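Local atomic coordinates of aldehyde dehydrogenase (Trypanosoma brucei, PDB entry 5MYP), a protein that probably oxidises aldehydes to carboxylic acids with NAD+ as electron acceptor. Residues Val423-Ala426 and Pro432-Gly435; Arg81-His86 and Arg447-Thr452; Ala282-Ala285 and Phe291-Val294. One frame throughout, in Å; residues are numbered along the deposited sequence.

Contact 1 (Val423-Ala426 and Pro432-Gly435); sequences VVHA and PFGG
Phe433 reaches across to Ala426 and His425, and its ring makes every contact between Val423-Ala426 and Pro432-Gly435. From CA its CB heads toward the other segment, and CG stands anti to the backbone N (chi1 -174°), which carries one side of the ring to the short 3-10 turn. CD1 comes 4.0 Å from Ala426 CA. One atom further on, CE1 does double duty: it lies 3.9 Å from Ala426 CB and 4.0 Å from His425 NE2. The imidazole nitrogen arrives near the plane of the phenyl ring, at its edge, and the two side chains cross at about a right angle. His425 gets there by placing CG between its backbone N and carbonyl carbon (chi1 70°). The turn itself is closed by Ala426 N bonding to Val423 O at 3.1 Å. Both segments belong to the loop between strands 417-419 and 440-441, and the Phe433 side chain is about 3 Å from that of Glu223, a predicted active-site residue. With contacts near van der Waals distance and none of them a polar bond, the contact helps to place the ring by shape, alongside the nearly parallel ring of His445 and backbone bonding to Tyr444.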
loop_
_atom_site.group_PDB
_atom_site.type_symbol
_atom_site.label_atom_id
_atom_site.label_comp_id
_atom_site.label_asym_id
_atom_site.label_seq_id
_atom_site.Cartn_x
_atom_site.Cartn_y
_atom_site.Cartn_z
ATOM N N VAL A 423 20.908 0.450 -13.386
ATOM C CA VAL A 423 20.217 -0.856 -13.504
ATOM C C VAL A 423 20.524 -1.881 -12.390
ATOM O O VAL A 423 19.612 -2.569 -11.928
ATOM C CB VAL A 423 20.407 -1.485 -14.916
ATOM C CG1 VAL A 423 19.680 -2.819 -15.043
ATOM C CG2 VAL A 423 19.920 -0.521 -15.992
ATOM N N VAL A 424 21.780 -1.959 -11.950
ATOM C CA VAL A 424 22.253 -3.040 -11.054
ATOM C C VAL A 424 21.551 -3.142 -9.690
ATOM O O VAL A 424 21.548 -4.217 -9.073
ATOM C CB VAL A 424 23.788 -2.985 -10.825
ATOM C CG1 VAL A 424 24.532 -3.246 -12.131
ATOM C CG2 VAL A 424 24.232 -1.669 -10.180
ATOM N N HIS A 425 20.976 -2.034 -9.222
ATOM C CA HIS A 425 20.191 -2.022 -7.975
ATOM C C HIS A 425 18.996 -2.980 -7.971
ATOM O O HIS A 425 18.585 -3.428 -6.905
ATOM C CB HIS A 425 19.711 -0.599 -7.639
ATOM C CG HIS A 425 18.649 -0.077 -8.559
ATOM N ND1 HIS A 425 18.882 0.188 -9.891
ATOM C CD2 HIS A 425 17.352 0.243 -8.334
ATOM C CE1 HIS A 425 17.772 0.640 -10.449
ATOM N NE2 HIS A 425 16.828 0.677 -9.526
ATOM N N ALA A 426 18.441 -3.282 -9.149
ATOM C CA ALA A 426 17.322 -4.230 -9.273
ATOM C C ALA A 426 17.652 -5.640 -8.760
ATOM O O ALA A 426 16.772 -6.325 -8.238
ATOM C CB ALA A 426 16.843 -4.295 -10.714
ATOM N N PRO A 432 14.142 -2.840 -1.325
ATOM C CA PRO A 432 12.813 -2.963 -1.929
ATOM C C PRO A 432 12.828 -2.374 -3.339
ATOM O O PRO A 432 13.451 -1.332 -3.554
ATOM C CB PRO A 432 11.920 -2.137 -0.996
ATOM C CG PRO A 432 12.826 -1.137 -0.375
ATOM C CD PRO A 432 14.205 -1.736 -0.346
ATOM N N PHE A 433 12.162 -3.035 -4.284
ATOM C CA PHE A 433 12.103 -2.558 -5.665
ATOM C C PHE A 433 10.694 -2.090 -6.009
ATOM O O PHE A 433 9.754 -2.882 -5.995
ATOM C CB PHE A 433 12.536 -3.646 -6.644
ATOM C CG PHE A 433 12.621 -3.166 -8.061
ATOM C CD1 PHE A 433 13.750 -2.487 -8.504
ATOM C CD2 PHE A 433 11.566 -3.364 -8.947
ATOM C CE1 PHE A 433 13.834 -2.030 -9.812
ATOM C CE2 PHE A 433 11.646 -2.907 -10.255
ATOM C CZ PHE A 433 12.779 -2.236 -10.685
ATOM N N GLY A 434 10.565 -0.807 -6.333
ATOM C CA GLY A 434 9.271 -0.229 -6.665
ATOM C C GLY A 434 9.349 1.222 -7.095
ATOM O O GLY A 434 10.401 1.853 -6.999
ATOM N N GLY A 435 8.225 1.739 -7.574
ATOM C CA GLY A 435 8.130 3.112 -8.046
ATOM C C GLY A 435 7.410 4.033 -7.083
ATOM O O GLY A 435 7.088 3.660 -5.953
#

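Contact 2 (Arg81-His86 and Arg447-Thr452); sequences RNEVWH and RYSFET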
loop_
_atom_site.group_PDB
_atom_site.type_symbol
_atom_site.label_atom_id
_atom_site.label_comp_id
_atom_site.label_asym_id
_atom_site.label_seq_id
_atom_site.Cartn_x
_atom_site.Cartn_y
_atom_site.Cartn_z
ATOM N N ARG A 81 17.085 -17.452 -9.345
ATOM C CA ARG A 81 17.734 -18.434 -8.467
ATOM C C ARG A 81 18.041 -17.837 -7.096
ATOM O O ARG A 81 17.733 -18.444 -6.067
ATOM C CB ARG A 81 19.023 -18.968 -9.103
ATOM C CG ARG A 81 19.622 -20.157 -8.378
ATOM C CD ARG A 81 20.954 -20.549 -8.974
ATOM N NE ARG A 81 22.015 -19.638 -8.543
ATOM C CZ ARG A 81 23.249 -19.602 -9.050
ATOM N NH1 ARG A 81 23.615 -20.420 -10.040
ATOM N NH2 ARG A 81 24.131 -18.728 -8.566
ATOM N N ASN A 82 18.624 -16.640 -7.090
ATOM C CA ASN A 82 18.935 -15.930 -5.846
ATOM C C ASN A 82 17.681 -15.588 -5.041
ATOM O O ASN A 82 17.703 -15.653 -3.815
ATOM C CB ASN A 82 19.735 -14.650 -6.129
ATOM C CG ASN A 82 21.115 -14.933 -6.711
ATOM O OD1 ASN A 82 21.663 -16.026 -6.560
ATOM N ND2 ASN A 82 21.676 -13.941 -7.391
ATOM N N GLU A 83 16.599 -15.229 -5.733
ATOM C CA GLU A 83 15.316 -14.930 -5.081
ATOM C C GLU A 83 14.750 -16.151 -4.357
ATOM O O GLU A 83 14.307 -16.037 -3.216
ATOM C CB GLU A 83 14.291 -14.414 -6.100
ATOM C CG GLU A 83 13.005 -13.856 -5.495
ATOM C CD GLU A 83 13.183 -12.513 -4.806
ATOM O OE1 GLU A 83 14.237 -11.858 -4.973
ATOM O OE2 GLU A 83 12.244 -12.093 -4.099
ATOM N N VAL A 84 14.768 -17.311 -5.012
ATOM C CA VAL A 84 14.271 -18.542 -4.384
ATOM C C VAL A 84 15.110 -18.891 -3.156
ATOM O O VAL A 84 14.555 -19.185 -2.092
ATOM C CB VAL A 84 14.258 -19.767 -5.328
ATOM C CG1 VAL A 84 13.780 -21.003 -4.563
ATOM C CG2 VAL A 84 13.354 -19.541 -6.528
ATOM N N TRP A 85 16.433 -18.864 -3.305
ATOM C CA TRP A 85 17.340 -19.174 -2.186
ATOM C C TRP A 85 17.113 -18.224 -1.012
ATOM O O TRP A 85 17.034 -18.669 0.136
ATOM C CB TRP A 85 18.819 -19.076 -2.589
ATOM C CG TRP A 85 19.343 -20.058 -3.580
ATOM C CD1 TRP A 85 18.663 -21.061 -4.205
ATOM C CD2 TRP A 85 20.683 -20.096 -4.106
ATOM N NE1 TRP A 85 19.501 -21.746 -5.060
ATOM C CE2 TRP A 85 20.743 -21.170 -5.024
ATOM C CE3 TRP A 85 21.841 -19.330 -3.884
ATOM C CZ2 TRP A 85 21.915 -21.497 -5.723
ATOM C CZ3 TRP A 85 23.009 -19.660 -4.578
ATOM C CH2 TRP A 85 23.032 -20.733 -5.486
ATOM N N HIS A 86 16.990 -16.924 -1.307
ATOM C CA HIS A 86 16.675 -15.918 -0.295
ATOM C C HIS A 86 15.388 -16.265 0.456
ATOM O O HIS A 86 15.375 -16.290 1.684
ATOM C CB HIS A 86 16.546 -14.530 -0.942
ATOM C CG HIS A 86 16.150 -13.445 0.011
ATOM N ND1 HIS A 86 17.028 -12.473 0.436
ATOM C CD2 HIS A 86 14.970 -13.183 0.626
ATOM C CE1 HIS A 86 16.409 -11.661 1.275
ATOM N NE2 HIS A 86 15.159 -12.070 1.406
ATOM N N ARG A 447 12.403 -9.949 1.406
ATOM C CA ARG A 447 11.574 -9.557 2.559
ATOM C C ARG A 447 10.375 -8.678 2.173
ATOM O O ARG A 447 9.306 -8.786 2.769
ATOM C CB ARG A 447 12.420 -8.797 3.585
ATOM C CG ARG A 447 11.721 -8.514 4.909
ATOM C CD ARG A 447 12.512 -7.536 5.760
ATOM N NE ARG A 447 13.602 -8.189 6.486
ATOM C CZ ARG A 447 13.495 -8.816 7.662
ATOM N NH1 ARG A 447 12.324 -8.931 8.291
ATOM N NH2 ARG A 447 14.583 -9.358 8.208
ATOM N N TYR A 448 10.572 -7.806 1.190
ATOM C CA TYR A 448 9.552 -6.829 0.797
ATOM C C TYR A 448 8.443 -7.476 -0.031
ATOM O O TYR A 448 7.304 -7.011 0.003
ATOM C CB TYR A 448 10.208 -5.641 0.084
ATOM C CG TYR A 448 11.300 -5.054 0.948
ATOM C CD1 TYR A 448 10.981 -4.287 2.066
ATOM C CD2 TYR A 448 12.646 -5.313 0.690
ATOM C CE1 TYR A 448 11.974 -3.763 2.887
ATOM C CE2 TYR A 448 13.642 -4.795 1.503
ATOM C CZ TYR A 448 13.298 -4.019 2.601
ATOM O OH TYR A 448 14.273 -3.497 3.421
ATOM N N SER A 449 8.769 -8.552 -0.747
ATOM C CA SER A 449 7.742 -9.417 -1.341
ATOM C C SER A 449 6.913 -10.068 -0.241
ATOM O O SER A 449 5.685 -10.031 -0.280
ATOM C CB SER A 449 8.352 -10.510 -2.214
ATOM O OG SER A 449 8.897 -9.988 -3.407
ATOM N N PHE A 450 7.587 -10.654 0.749
ATOM C CA PHE A 450 6.880 -11.297 1.851
ATOM C C PHE A 450 5.922 -10.312 2.529
ATOM O O PHE A 450 4.759 -10.641 2.765
ATOM C CB PHE A 450 7.845 -11.897 2.882
ATOM C CG PHE A 450 7.139 -12.589 4.008
ATOM C CD1 PHE A 450 6.745 -11.877 5.139
ATOM C CD2 PHE A 450 6.816 -13.934 3.918
ATOM C CE1 PHE A 450 6.064 -12.499 6.173
ATOM C CE2 PHE A 450 6.135 -14.568 4.950
ATOM C CZ PHE A 450 5.757 -13.847 6.077
ATOM N N GLU A 451 6.413 -9.107 2.819
ATOM C CA GLU A 451 5.595 -8.070 3.452
ATOM C C GLU A 451 4.434 -7.620 2.561
ATOM O O GLU A 451 3.305 -7.524 3.031
ATOM C CB GLU A 451 6.457 -6.874 3.864
ATOM C CG GLU A 451 7.379 -7.186 5.032
ATOM C CD GLU A 451 8.360 -6.066 5.342
ATOM O OE1 GLU A 451 8.356 -5.023 4.649
ATOM O OE2 GLU A 451 9.139 -6.233 6.296
ATOM N N THR A 452 4.715 -7.381 1.281
ATOM C CA THR A 452 3.688 -6.957 0.316
ATOM C C THR A 452 2.550 -7.972 0.176
ATOM O O THR A 452 1.391 -7.579 0.085
ATOM C CB THR A 452 4.316 -6.660 -1.062
ATOM O OG1 THR A 452 5.144 -5.508 -0.942
ATOM C CG2 THR A 452 3.260 -6.391 -2.143
HETATM O O HOH W 1 9.681 -12.166 -4.741
#
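Glu83 and Ser449 are turned toward each other by three torsions: the glutamate sets CG anti to its backbone N and then bends at chi2 (72°), while the serine holds OG beside its backbone N, anti to the carbonyl carbon (chi1 -71°). The two groups do not meet directly, since Glu83 OE2 and Ser449 OG remain 4.0 Å apart. Water 1 fills the step. It donates to Glu83 OE2 at 2.6 Å and accepts the hydroxyl proton from Ser449 OG at 2.7 Å, with an angle of about 98° at the water between the two partners. The proton order of this bridge is therefore defined, and Ser449 OG can in turn receive the backbone N-H of His445. Glu83 OE2 takes a further bond from Gly446 N, immediately before helix 447-452, and OE1 takes one from Gln136 NE2.

One turn further along helix 69-95, His86 extends toward the first residue of the other helix. Its NE2 lies 3.5 Å from Arg447 N, which approaches obliquely to the imidazole plane; the same nitrogen is hydrogen-bonded to Tyr94 OH. The guanidinium of Arg447 leads away, to a salt bridge with Glu93.

Helix 447-452 is thus joined at its start to the long helix 69-95, chiefly through polar groups. Buried Glu83 receives donors on both oxygens, one of them a backbone N-H at the amino end of a helix. That setting would probably stabilise an ionised carboxylate, with the partial positive charge of the helix end contributing, and the water links carboxylate and hydroxyl across a gap too wide for a direct bond.

Contact 3 (Ala282-Ala285 and Phe291-Val294); sequences ARKA and FLKV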
loop_
_atom_site.group_PDB
_atom_site.type_symbol
_atom_site.label_atom_id
_atom_site.label_comp_id
_atom_site.label_asym_id
_atom_site.label_seq_id
_atom_site.Cartn_x
_atom_site.Cartn_y
_atom_site.Cartn_z
ATOM N N ALA A 282 32.337 3.066 -26.150
ATOM C CA ALA A 282 31.686 1.969 -25.426
ATOM C C ALA A 282 30.742 1.167 -26.327
ATOM O O ALA A 282 30.738 -0.067 -26.283
ATOM C CB ALA A 282 30.933 2.503 -24.214
ATOM N N ARG A 283 29.963 1.872 -27.149
ATOM C CA ARG A 283 29.028 1.237 -28.087
ATOM C C ARG A 283 29.736 0.325 -29.093
ATOM O O ARG A 283 29.295 -0.806 -29.321
ATOM C CB ARG A 283 28.212 2.292 -28.838
ATOM C CG ARG A 283 27.013 1.742 -29.591
ATOM C CD ARG A 283 26.329 2.829 -30.406
ATOM N NE ARG A 283 27.044 3.107 -31.659
ATOM C CZ ARG A 283 26.519 3.110 -32.889
ATOM N NH1 ARG A 283 27.308 3.366 -33.931
ATOM N NH2 ARG A 283 25.225 2.878 -33.107
ATOM N N LYS A 284 30.816 0.829 -29.696
ATOM C CA LYS A 284 31.635 0.047 -30.640
ATOM C C LYS A 284 32.198 -1.205 -29.984
ATOM O O LYS A 284 32.133 -2.291 -30.562
ATOM C CB LYS A 284 32.802 0.880 -31.191
ATOM C CG LYS A 284 32.397 1.993 -32.142
ATOM C CD LYS A 284 33.587 2.866 -32.532
ATOM C CE LYS A 284 33.174 4.299 -32.833
ATOM N NZ LYS A 284 32.127 4.395 -33.888
ATOM N N ALA A 285 32.750 -1.039 -28.784
ATOM C CA ALA A 285 33.309 -2.149 -28.010
ATOM C C ALA A 285 32.280 -3.247 -27.717
ATOM O O ALA A 285 32.564 -4.430 -27.922
ATOM C CB ALA A 285 33.906 -1.634 -26.709
ATOM N N PHE A 291 29.102 -6.111 -36.751
ATOM C CA PHE A 291 27.659 -5.893 -36.577
ATOM C C PHE A 291 27.256 -4.492 -37.046
ATOM O O PHE A 291 26.333 -4.348 -37.847
ATOM C CB PHE A 291 27.232 -6.114 -35.117
ATOM C CG PHE A 291 25.795 -5.759 -34.847
ATOM C CD1 PHE A 291 24.772 -6.638 -35.188
ATOM C CD2 PHE A 291 25.458 -4.536 -34.266
ATOM C CE1 PHE A 291 23.442 -6.310 -34.943
ATOM C CE2 PHE A 291 24.134 -4.203 -34.025
ATOM C CZ PHE A 291 23.127 -5.093 -34.368
ATOM N N LEU A 292 27.963 -3.477 -36.552
ATOM C CA LEU A 292 27.672 -2.085 -36.906
ATOM C C LEU A 292 27.879 -1.799 -38.394
ATOM O O LEU A 292 27.034 -1.164 -39.019
ATOM C CB LEU A 292 28.500 -1.113 -36.051
ATOM C CG LEU A 292 28.089 -0.998 -34.580
ATOM C CD1 LEU A 292 29.126 -0.206 -33.790
ATOM C CD2 LEU A 292 26.707 -0.373 -34.448
ATOM N N LYS A 293 28.984 -2.289 -38.959
ATOM C CA LYS A 293 29.256 -2.128 -40.396
ATOM C C LYS A 293 28.155 -2.716 -41.282
ATOM O O LYS A 293 27.748 -2.085 -42.266
ATOM C CB LYS A 293 30.601 -2.754 -40.777
ATOM C CG LYS A 293 31.805 -1.916 -40.391
ATOM C CD LYS A 293 33.085 -2.694 -40.638
ATOM C CE LYS A 293 34.292 -1.784 -40.775
ATOM N NZ LYS A 293 35.532 -2.598 -40.915
ATOM N N VAL A 294 27.679 -3.910 -40.924
ATOM C CA VAL A 294 26.610 -4.584 -41.674
ATOM C C VAL A 294 25.295 -3.813 -41.547
ATOM O O VAL A 294 24.600 -3.598 -42.541
ATOM C CB VAL A 294 26.428 -6.067 -41.239
ATOM C CG1 VAL A 294 25.206 -6.701 -41.898
ATOM C CG2 VAL A 294 27.676 -6.876 -41.578
#
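In the tight corner between the consecutive helices 272-287 and 289-296, Leu292 points back at Arg283 and Lys284 and joins the two helices through its branched end. CD2 sits over one face of the Arg283 guanidinium. The evidence is its height of 3.6 Å above the plane, with an offset toward the rim on the side of CZ, NH1 and NH2; CD2 is 3.8 Å from each of those three Arg283 atoms. The other branch, CD1, lies 4.0 Å from Lys284 CA and 4.3 Å from Lys284 CG, so the leucine spans a flat polar group and the helix backbone beside it. Arg283 starts out extended and then bends at chi3 (79°), which swings the guanidinium over the leucine. Its rotation is fixed from outside: NH2 forms a salt bridge with Glu339 and a hydrogen bond to Pro349 O. The face is thereby left to apolar contact while the nitrogens are used for polar bonds. Around this corner, Arg283 also packs on Met248 and Ala348, whereas Phe291 and Val294 rest on Leu308 and Phe307, so the helix pair lies between strand 346-353 and helices 240-252 and 304-309.

Overall arrangement
The three contacts grade outward: their centres lie about 7, 14 and 29 Å from the centre of the chain for contacts 1, 2 and 3. Contacts 1 and 2 are neighbours, 13 Å between centres, and touch where Pro432 N meets Tyr448 CE2 at 3.5 Å; both also reach the second subunit. Contact 3 stands apart, its nearest atoms about 14 Å from contact 1 and 25 Å from contact 2. Contact 1 is partly buried, contact 2 buried, and contact 3, though peripheral, largely buried, with Lys284 exposed. Contact 1 joins two parts of one loop by van der Waals touch at one ring, contact 2 sequence-distant helices by a water bridge and buried polar groups, contact 3 successive helices by an aliphatic chain laid on a guanidinium.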